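PDB 1WBA: albumin-1 from Psophocarpus tetragonolobus, which serves as a 2S seed storage protein and belongs to the leguminous Kunitz-type protease inhibitor family. Local coordinates for residues A[29-34]-A[49-54]; A[70-75]-A[118-123]; A[101-106]-A[153-158]. One frame throughout, in Å; residues are numbered along the deposited sequence.

Contact 1 of 3, residues A[29-34]-A[49-54]; sequences GIDVVA and STRNIM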
loop_
_atom_site.group_PDB
_atom_site.type_symbol
_atom_site.label_atom_id
_atom_site.label_comp_id
_atom_site.label_asym_id
_atom_site.label_seq_id
_atom_site.Cartn_x
_atom_site.Cartn_y
_atom_site.Cartn_z
ATOM N N GLY A 29 10.089 -5.630 -1.726
ATOM C CA GLY A 29 9.246 -4.545 -2.172
ATOM C C GLY A 29 7.860 -4.993 -2.625
ATOM O O GLY A 29 7.460 -6.159 -2.466
ATOM N N ILE A 30 7.136 -4.044 -3.206
ATOM C CA ILE A 30 5.778 -4.247 -3.708
ATOM C C ILE A 30 5.834 -4.740 -5.159
ATOM O O ILE A 30 6.562 -4.184 -5.987
ATOM C CB ILE A 30 4.958 -2.919 -3.658
ATOM C CG1 ILE A 30 5.023 -2.297 -2.259
ATOM C CG2 ILE A 30 3.503 -3.169 -4.105
ATOM C CD1 ILE A 30 4.577 -3.227 -1.147
ATOM N N ASP A 31 4.984 -5.712 -5.475
ATOM C CA ASP A 31 4.941 -6.334 -6.798
ATOM C C ASP A 31 3.469 -6.514 -7.205
ATOM O O ASP A 31 2.560 -6.332 -6.380
ATOM C CB ASP A 31 5.630 -7.694 -6.662
ATOM C CG ASP A 31 6.049 -8.312 -7.974
ATOM O OD1 ASP A 31 5.728 -7.827 -9.080
ATOM O OD2 ASP A 31 6.744 -9.331 -7.866
ATOM N N VAL A 32 3.237 -6.797 -8.485
ATOM C CA VAL A 32 1.892 -7.023 -8.992
ATOM C C VAL A 32 1.993 -8.325 -9.793
ATOM O O VAL A 32 2.787 -8.430 -10.727
ATOM C CB VAL A 32 1.397 -5.868 -9.894
ATOM C CG1 VAL A 32 -0.030 -6.129 -10.313
ATOM C CG2 VAL A 32 1.453 -4.545 -9.155
ATOM N N VAL A 33 1.239 -9.333 -9.365
ATOM C CA VAL A 33 1.236 -10.653 -9.999
ATOM C C VAL A 33 -0.190 -11.185 -10.048
ATOM O O VAL A 33 -1.108 -10.598 -9.483
ATOM C CB VAL A 33 2.095 -11.705 -9.206
ATOM C CG1 VAL A 33 3.542 -11.273 -9.116
ATOM C CG2 VAL A 33 1.542 -11.933 -7.794
ATOM N N ALA A 34 -0.383 -12.279 -10.769
ATOM C CA ALA A 34 -1.692 -12.898 -10.841
ATOM C C ALA A 34 -1.729 -13.884 -9.681
ATOM O O ALA A 34 -0.726 -14.541 -9.390
ATOM C CB ALA A 34 -1.844 -13.636 -12.134
ATOM N N SER A 49 6.709 -8.776 -2.909
ATOM C CA SER A 49 7.438 -9.576 -3.880
ATOM C C SER A 49 8.241 -10.754 -3.373
ATOM O O SER A 49 8.956 -10.671 -2.368
ATOM C CB SER A 49 8.356 -8.696 -4.723
ATOM O OG SER A 49 8.808 -9.392 -5.885
ATOM N N THR A 50 8.133 -11.844 -4.127
ATOM C CA THR A 50 8.894 -13.047 -3.856
ATOM C C THR A 50 9.853 -13.227 -5.038
ATOM O O THR A 50 10.467 -14.276 -5.189
ATOM C CB THR A 50 7.967 -14.294 -3.693
ATOM O OG1 THR A 50 7.085 -14.394 -4.812
ATOM C CG2 THR A 50 7.134 -14.173 -2.428
ATOM N N ARG A 51 10.009 -12.199 -5.870
ATOM C CA ARG A 51 10.907 -12.311 -7.023
ATOM C C ARG A 51 11.806 -11.096 -7.227
ATOM O O ARG A 51 12.206 -10.782 -8.346
ATOM C CB ARG A 51 10.107 -12.574 -8.297
ATOM C CG ARG A 51 9.137 -11.464 -8.657
ATOM C CD ARG A 51 8.297 -11.811 -9.885
ATOM N NE ARG A 51 7.360 -10.736 -10.190
ATOM C CZ ARG A 51 6.896 -10.432 -11.395
ATOM N NH1 ARG A 51 7.269 -11.132 -12.468
ATOM N NH2 ARG A 51 6.086 -9.389 -11.523
ATOM N N ASN A 52 12.110 -10.412 -6.130
ATOM C CA ASN A 52 12.971 -9.229 -6.151
ATOM C C ASN A 52 12.483 -8.024 -6.947
ATOM O O ASN A 52 13.293 -7.229 -7.430
ATOM C CB ASN A 52 14.390 -9.600 -6.589
ATOM C CG ASN A 52 14.987 -10.692 -5.737
ATOM O OD1 ASN A 52 15.046 -10.576 -4.511
ATOM N ND2 ASN A 52 15.377 -11.793 -6.370
ATOM N N ILE A 53 11.170 -7.870 -7.073
ATOM C CA ILE A 53 10.619 -6.707 -7.769
ATOM C C ILE A 53 10.232 -5.700 -6.683
ATOM O O ILE A 53 9.794 -6.090 -5.608
ATOM C CB ILE A 53 9.321 -7.037 -8.568
ATOM C CG1 ILE A 53 9.615 -7.932 -9.771
ATOM C CG2 ILE A 53 8.657 -5.758 -9.041
ATOM C CD1 ILE A 53 10.463 -7.284 -10.801
ATOM N N MET A 54 10.432 -4.415 -6.944
ATOM C CA MET A 54 10.048 -3.386 -5.987
ATOM C C MET A 54 9.591 -2.162 -6.740
ATOM O O MET A 54 10.396 -1.289 -7.089
ATOM C CB MET A 54 11.164 -3.054 -4.980
ATOM C CG MET A 54 12.586 -3.110 -5.483
ATOM S SD MET A 54 13.751 -2.852 -4.113
ATOM C CE MET A 54 13.833 -4.484 -3.363
HETATM O O HOH W 1 11.447 -7.327 -3.712
HETATM O O HOH W 2 6.087 -11.586 -6.321
#

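Contact 2 of 3, residues A[70-75]-A[118-123]; sequences RNILEN and FTIQKG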
loop_
_atom_site.group_PDB
_atom_site.type_symbol
_atom_site.label_atom_id
_atom_site.label_comp_id
_atom_site.label_asym_id
_atom_site.label_seq_id
_atom_site.Cartn_x
_atom_site.Cartn_y
_atom_site.Cartn_z
ATOM N N ARG A 70 2.183 20.192 2.060
ATOM C CA ARG A 70 3.488 20.002 1.450
ATOM C C ARG A 70 4.028 18.608 1.766
ATOM O O ARG A 70 4.571 17.949 0.891
ATOM C CB ARG A 70 4.457 21.070 1.950
ATOM N N ASN A 71 3.791 18.135 2.986
ATOM C CA ASN A 71 4.276 16.836 3.416
ATOM C C ASN A 71 3.181 15.872 3.839
ATOM O O ASN A 71 2.074 16.279 4.208
ATOM C CB ASN A 71 5.270 17.009 4.559
ATOM C CG ASN A 71 6.421 17.912 4.184
ATOM O OD1 ASN A 71 6.458 19.059 4.599
ATOM N ND2 ASN A 71 7.332 17.424 3.359
ATOM N N ILE A 72 3.521 14.589 3.806
ATOM C CA ILE A 72 2.600 13.525 4.188
ATOM C C ILE A 72 2.703 13.388 5.688
ATOM O O ILE A 72 3.808 13.319 6.225
ATOM C CB ILE A 72 2.972 12.161 3.522
ATOM C CG1 ILE A 72 2.906 12.269 1.985
ATOM C CG2 ILE A 72 2.054 11.038 4.045
ATOM C CD1 ILE A 72 1.524 12.581 1.434
ATOM N N LEU A 73 1.557 13.394 6.364
ATOM C CA LEU A 73 1.525 13.275 7.810
ATOM C C LEU A 73 0.887 11.953 8.180
ATOM O O LEU A 73 0.164 11.372 7.375
ATOM C CB LEU A 73 0.702 14.412 8.434
ATOM C CG LEU A 73 1.063 15.868 8.120
ATOM C CD1 LEU A 73 0.135 16.769 8.914
ATOM C CD2 LEU A 73 2.517 16.161 8.458
ATOM N N GLU A 74 1.153 11.495 9.401
ATOM C CA GLU A 74 0.574 10.258 9.887
ATOM C C GLU A 74 -0.908 10.483 10.047
ATOM O O GLU A 74 -1.348 11.595 10.357
ATOM C CB GLU A 74 1.192 9.861 11.211
ATOM C CG GLU A 74 2.618 9.413 11.095
ATOM C CD GLU A 74 3.199 9.000 12.438
ATOM O OE1 GLU A 74 2.441 8.473 13.282
ATOM O OE2 GLU A 74 4.410 9.208 12.643
ATOM N N ASN A 75 -1.678 9.445 9.750
ATOM C CA ASN A 75 -3.140 9.465 9.834
ATOM C C ASN A 75 -3.876 10.331 8.815
ATOM O O ASN A 75 -5.086 10.515 8.919
ATOM C CB ASN A 75 -3.592 9.813 11.252
ATOM C CG ASN A 75 -3.000 8.890 12.270
ATOM O OD1 ASN A 75 -2.196 9.293 13.107
ATOM N ND2 ASN A 75 -3.322 7.629 12.160
ATOM N N PHE A 118 -6.032 5.133 2.354
ATOM C CA PHE A 118 -4.940 4.532 3.099
ATOM C C PHE A 118 -4.366 5.578 4.028
ATOM O O PHE A 118 -4.511 6.758 3.751
ATOM C CB PHE A 118 -3.840 4.080 2.131
ATOM C CG PHE A 118 -4.254 2.952 1.237
ATOM C CD1 PHE A 118 -4.207 1.645 1.694
ATOM C CD2 PHE A 118 -4.737 3.199 -0.040
ATOM C CE1 PHE A 118 -4.640 0.588 0.886
ATOM C CE2 PHE A 118 -5.172 2.156 -0.848
ATOM C CZ PHE A 118 -5.125 0.844 -0.381
ATOM N N THR A 119 -3.807 5.159 5.165
ATOM C CA THR A 119 -3.135 6.099 6.089
ATOM C C THR A 119 -1.833 5.445 6.552
ATOM O O THR A 119 -1.634 4.232 6.379
ATOM C CB THR A 119 -3.985 6.502 7.340
ATOM O OG1 THR A 119 -4.210 5.366 8.170
ATOM C CG2 THR A 119 -5.309 7.088 6.941
ATOM N N ILE A 120 -0.953 6.237 7.147
ATOM C CA ILE A 120 0.331 5.737 7.623
ATOM C C ILE A 120 0.483 6.077 9.098
ATOM O O ILE A 120 0.088 7.171 9.520
ATOM C CB ILE A 120 1.507 6.442 6.882
ATOM C CG1 ILE A 120 1.480 6.123 5.384
ATOM C CG2 ILE A 120 2.829 6.048 7.507
ATOM C CD1 ILE A 120 2.365 7.019 4.522
ATOM N N GLN A 121 1.026 5.142 9.875
ATOM C CA GLN A 121 1.289 5.347 11.299
ATOM C C GLN A 121 2.641 4.723 11.590
ATOM O O GLN A 121 3.100 3.890 10.815
ATOM C CB GLN A 121 0.268 4.631 12.162
ATOM C CG GLN A 121 -1.030 5.336 12.317
ATOM C CD GLN A 121 -1.862 4.732 13.411
ATOM O OE1 GLN A 121 -1.477 3.746 14.040
ATOM N NE2 GLN A 121 -3.026 5.288 13.626
ATOM N N LYS A 122 3.294 5.134 12.678
ATOM C CA LYS A 122 4.578 4.553 13.062
ATOM C C LYS A 122 4.363 3.055 13.177
ATOM O O LYS A 122 3.369 2.621 13.759
ATOM C CB LYS A 122 5.029 5.075 14.419
ATOM C CG LYS A 122 5.541 6.473 14.368
ATOM C CD LYS A 122 5.976 6.950 15.738
ATOM C CE LYS A 122 6.255 8.451 15.701
ATOM N NZ LYS A 122 5.009 9.266 15.470
ATOM N N GLY A 123 5.296 2.278 12.641
ATOM C CA GLY A 123 5.164 0.833 12.647
ATOM C C GLY A 123 5.880 0.100 13.762
ATOM O O GLY A 123 5.484 -1.017 14.104
HETATM O O HOH W 3 -1.115 8.945 6.284
#

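Contact 3 of 3, residues A[101-106]-A[153-158]; sequences GQQLKL and KKRLVV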
loop_
_atom_site.group_PDB
_atom_site.type_symbol
_atom_site.label_atom_id
_atom_site.label_comp_id
_atom_site.label_asym_id
_atom_site.label_seq_id
_atom_site.Cartn_x
_atom_site.Cartn_y
_atom_site.Cartn_z
ATOM N N GLY A 101 -11.507 -12.485 1.363
ATOM C CA GLY A 101 -11.651 -11.347 2.248
ATOM C C GLY A 101 -11.119 -10.113 1.544
ATOM O O GLY A 101 -10.828 -10.164 0.345
ATOM N N GLN A 102 -10.977 -9.015 2.289
ATOM C CA GLN A 102 -10.466 -7.759 1.731
ATOM C C GLN A 102 -8.965 -7.837 1.478
ATOM O O GLN A 102 -8.191 -8.185 2.378
ATOM C CB GLN A 102 -10.803 -6.585 2.654
ATOM C CG GLN A 102 -12.294 -6.487 2.920
ATOM C CD GLN A 102 -12.729 -5.217 3.632
ATOM O OE1 GLN A 102 -13.919 -4.992 3.813
ATOM N NE2 GLN A 102 -11.780 -4.377 4.012
ATOM N N GLN A 103 -8.576 -7.560 0.236
ATOM C CA GLN A 103 -7.182 -7.630 -0.193
ATOM C C GLN A 103 -6.920 -6.528 -1.177
ATOM O O GLN A 103 -7.861 -5.975 -1.758
ATOM C CB GLN A 103 -6.912 -8.946 -0.911
ATOM C CG GLN A 103 -7.564 -10.127 -0.287
ATOM C CD GLN A 103 -7.113 -11.413 -0.911
ATOM O OE1 GLN A 103 -7.061 -11.541 -2.133
ATOM N NE2 GLN A 103 -6.758 -12.379 -0.071
ATOM N N LEU A 104 -5.644 -6.248 -1.416
ATOM C CA LEU A 104 -5.275 -5.194 -2.358
ATOM C C LEU A 104 -5.225 -5.671 -3.810
ATOM O O LEU A 104 -4.580 -6.668 -4.133
ATOM C CB LEU A 104 -3.939 -4.540 -1.986
ATOM C CG LEU A 104 -3.788 -3.926 -0.593
ATOM C CD1 LEU A 104 -2.592 -2.997 -0.596
ATOM C CD2 LEU A 104 -5.014 -3.163 -0.214
ATOM N N LYS A 105 -5.908 -4.937 -4.678
ATOM C CA LYS A 105 -5.958 -5.252 -6.094
ATOM C C LYS A 105 -5.794 -3.957 -6.873
ATOM O O LYS A 105 -6.004 -2.858 -6.333
ATOM C CB LYS A 105 -7.329 -5.838 -6.463
ATOM C CG LYS A 105 -7.736 -7.127 -5.740
ATOM C CD LYS A 105 -6.954 -8.322 -6.266
ATOM C CE LYS A 105 -7.667 -9.638 -5.922
ATOM N NZ LYS A 105 -6.814 -10.799 -6.314
ATOM N N LEU A 106 -5.421 -4.076 -8.140
ATOM C CA LEU A 106 -5.324 -2.896 -8.989
ATOM C C LEU A 106 -6.778 -2.418 -9.131
ATOM O O LEU A 106 -7.696 -3.233 -9.277
ATOM C CB LEU A 106 -4.750 -3.250 -10.362
ATOM C CG LEU A 106 -3.269 -3.641 -10.397
ATOM C CD1 LEU A 106 -2.813 -3.673 -11.841
ATOM C CD2 LEU A 106 -2.426 -2.656 -9.602
ATOM N N LYS A 153 2.230 -16.932 -2.933
ATOM C CA LYS A 153 2.295 -15.491 -3.137
ATOM C C LYS A 153 1.935 -14.803 -1.823
ATOM O O LYS A 153 1.073 -15.288 -1.067
ATOM C CB LYS A 153 1.358 -15.034 -4.263
ATOM C CG LYS A 153 1.537 -15.745 -5.624
ATOM C CD LYS A 153 2.994 -15.795 -6.138
ATOM C CE LYS A 153 3.586 -14.400 -6.367
ATOM N NZ LYS A 153 5.026 -14.369 -6.830
ATOM N N LYS A 154 2.639 -13.717 -1.515
ATOM C CA LYS A 154 2.398 -12.981 -0.282
ATOM C C LYS A 154 1.435 -11.824 -0.504
ATOM O O LYS A 154 1.848 -10.679 -0.680
ATOM C CB LYS A 154 3.722 -12.506 0.298
ATOM C CG LYS A 154 4.570 -13.670 0.717
ATOM C CD LYS A 154 5.808 -13.229 1.458
ATOM C CE LYS A 154 6.697 -14.429 1.772
ATOM N NZ LYS A 154 5.871 -15.583 2.279
ATOM N N ARG A 155 0.145 -12.139 -0.474
ATOM C CA ARG A 155 -0.898 -11.155 -0.698
ATOM C C ARG A 155 -1.003 -10.133 0.430
ATOM O O ARG A 155 -0.767 -10.454 1.596
ATOM C CB ARG A 155 -2.246 -11.852 -0.856
ATOM C CG ARG A 155 -2.290 -12.929 -1.932
ATOM C CD ARG A 155 -3.721 -13.320 -2.163
ATOM N NE ARG A 155 -3.872 -14.532 -2.957
ATOM C CZ ARG A 155 -5.044 -14.970 -3.405
ATOM N NH1 ARG A 155 -6.140 -14.269 -3.145
ATOM N NH2 ARG A 155 -5.133 -16.132 -4.045
ATOM N N LEU A 156 -1.309 -8.893 0.064
ATOM C CA LEU A 156 -1.489 -7.825 1.039
ATOM C C LEU A 156 -2.972 -7.844 1.368
ATOM O O LEU A 156 -3.813 -7.607 0.500
ATOM C CB LEU A 156 -1.077 -6.477 0.446
ATOM C CG LEU A 156 0.425 -6.265 0.212
ATOM C CD1 LEU A 156 0.686 -4.845 -0.190
ATOM C CD2 LEU A 156 1.188 -6.539 1.453
ATOM N N VAL A 157 -3.287 -8.211 2.604
ATOM C CA VAL A 157 -4.670 -8.302 3.051
ATOM C C VAL A 157 -5.024 -7.227 4.086
ATOM O O VAL A 157 -4.153 -6.691 4.781
ATOM C CB VAL A 157 -5.001 -9.705 3.592
ATOM C CG1 VAL A 157 -4.692 -10.749 2.526
ATOM C CG2 VAL A 157 -4.221 -10.000 4.850
ATOM N N VAL A 158 -6.310 -6.920 4.181
ATOM C CA VAL A 158 -6.782 -5.896 5.096
ATOM C C VAL A 158 -7.730 -6.472 6.145
ATOM O O VAL A 158 -8.763 -7.053 5.808
ATOM C CB VAL A 158 -7.518 -4.766 4.309
ATOM C CG1 VAL A 158 -7.998 -3.656 5.240
ATOM C CG2 VAL A 158 -6.605 -4.183 3.247
#

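Contact 1 of 3, residues A[29-34]-A[49-54]
Asp31, on strand 30-33, reaches across to Ser49, Arg51 and Ile53 in the loop that leads from strand 45-48 to strand 56-61. Its CB already touches the far side, with Asp31 CB 3.5 Å from Ser49 CB. With CG anti to the backbone N (chi1 -163°), the carboxylate is carried into the bend of the loop, where CG packs against Ile53 CB. OD1 takes the NH2 of Arg51 on its syn lone pair, and on its anti side, out of the carboxylate plane, the N-H of Val32. Asp31 OD2 is gripped by Arg51 NE at 2.8 Å, again on the syn lone pair, by Ser49 OG at 2.9 Å from above the plane, and by a water that also accepts from Thr50 N.

The guanidinium presents its NE and NH2 side to the acid, and the two planes lie only 9° apart, so this is a nearly coplanar two-pronged salt bridge; Val33 CG1 lies over one guanidinium face. Ser49 OG does double duty: while donating to Asp31 it accepts from the backbone N of Arg51, closing an ST turn, and from Ile53 N. At the loop's start, Ser49 N binds Gly29 O at 2.8 Å in an almost straight bond, and beside it Met54 CB rests on Gly29 CA at 3.7 Å.

One buried acid thus organises a loop without regular secondary structure in this Kunitz-type fold. So many donors around the carboxylate probably favour its charged form, balanced chiefly by Arg51.

Contact 2 of 3, residues A[70-75]-A[118-123]
Ile120 O is gripped by the loop 70-75: Asn75 N gives Ile120 O a hydrogen bond of 2.9 Å lying in the carbonyl plane, and Glu74 CA brings a CA-H...O contact of 3.1 Å to the same oxygen. The fold is the beta-trefoil of the Kunitz-type inhibitors, and here the connection between strands 56-61 and 78-82 runs across strand 116-122 instead of pairing along it; the two touching pieces of chain point 89° apart. A water extends the backbone link, accepting from Ile120 N and donating to Leu73 O.

Beyond that junction Glu74 reaches along the strand. Its CB and CG pass close to Ile120 O, and with CG anti to the carbonyl carbon (chi1 -70°) the extended chain delivers the carboxylate to Lys122. Glu74 OE2 forms a salt bridge of 2.9 Å with Lys122 NZ, met on the syn side and 19° out of the carboxylate plane, while OE1 receives a weak hydrogen bond from Lys122 N. The two side chains cross at about a right angle, the lysine bending at chi4 so that NZ comes up to the syn side of OE2. That ammonium is shared, since Asp3 near the N-terminus forms a second salt bridge with it; one lysine thereby joins the N-terminal region, the loop and the strand, and its charge probably eases the proximity of the two acids.

Inward, Ile72 and Ile120 meet at right angles, both also touching Leu78 of strand 78-82, whereas Thr119 lays its methyl against the backbone of Asn75. The isoleucine pair closes through single methyl groups, Ile72 CG2 resting 4.1 Å from Ile120 CD1.

Contact 3 of 3, residues A[101-106]-A[153-158]
Gln103 and Arg155 approach obliquely, the amide and guanidinium planes turned 73° apart, so they meet without stacking. Gln103 CG stands anti to the carbonyl carbon (chi1 -41°), and the chain runs on extended to bring the amide to the arginine. Arg155 NH1 donates to Gln103 OE1 at 3.1 Å, on a lone pair in the carbonyl plane and close to the guanidinium plane as well. The arginine's firmer partner is Asp149, which forms a salt bridge with NE. Alongside, Gln103 and Val157 point the same way, and Val157 CG1 lies 3.7 Å from Gln103 NE2. With an alanine at Gln103 the amide is gone, and Arg155 NH1 is likely to lose this acceptor while Val157 CG1 loses the chain lying beside it.

Leu104 leans the other way. Leu104 CD1 meets Leu156 CD1 at 3.8 Å where the two leucines cross obliquely, while its CD2 meets Val158 CG2 with the side chains at about a right angle; Trp92, Val94 and Ile46 continue this apolar layer.

The backbones touch at a single beta bridge, Gln103 with Val157. Leu104 N binds Leu156 O at 3.0 Å, and Val158 N binds Gln102 O. Strands 103-106 and 154-158 lie 113° apart, and the chain turns its corner at Gln102.

The contact therefore joins two sheets of the Kunitz-type fold by a short backbone clasp, with a charged guanidinium held to a neutral amide oxygen on one flank and hydrocarbon on the other.

Contacts 1 and 3 are neighbours, their centres about 13 Å apart, and they touch directly: Thr50 OG1 lies 2.9 Å from Lys153 NZ, a probable hydrogen bond, and Val32 CG1 packs 4.0 Å from Leu106 CD1. Contact 2 sits across the centre of the chain from both. Its centre is about 20 Å from that of contact 3, yet Phe118 CE1 reaches Leu104 CD2 at 3.9 Å, a bridge through the interior; contacts 1 and 2 do not touch, their nearest atoms being about 10 Å apart. Along the sequence contact 1 closes before the others open, whereas contacts 2 and 3 interleave their segments. All three reach the same large antiparallel sheet.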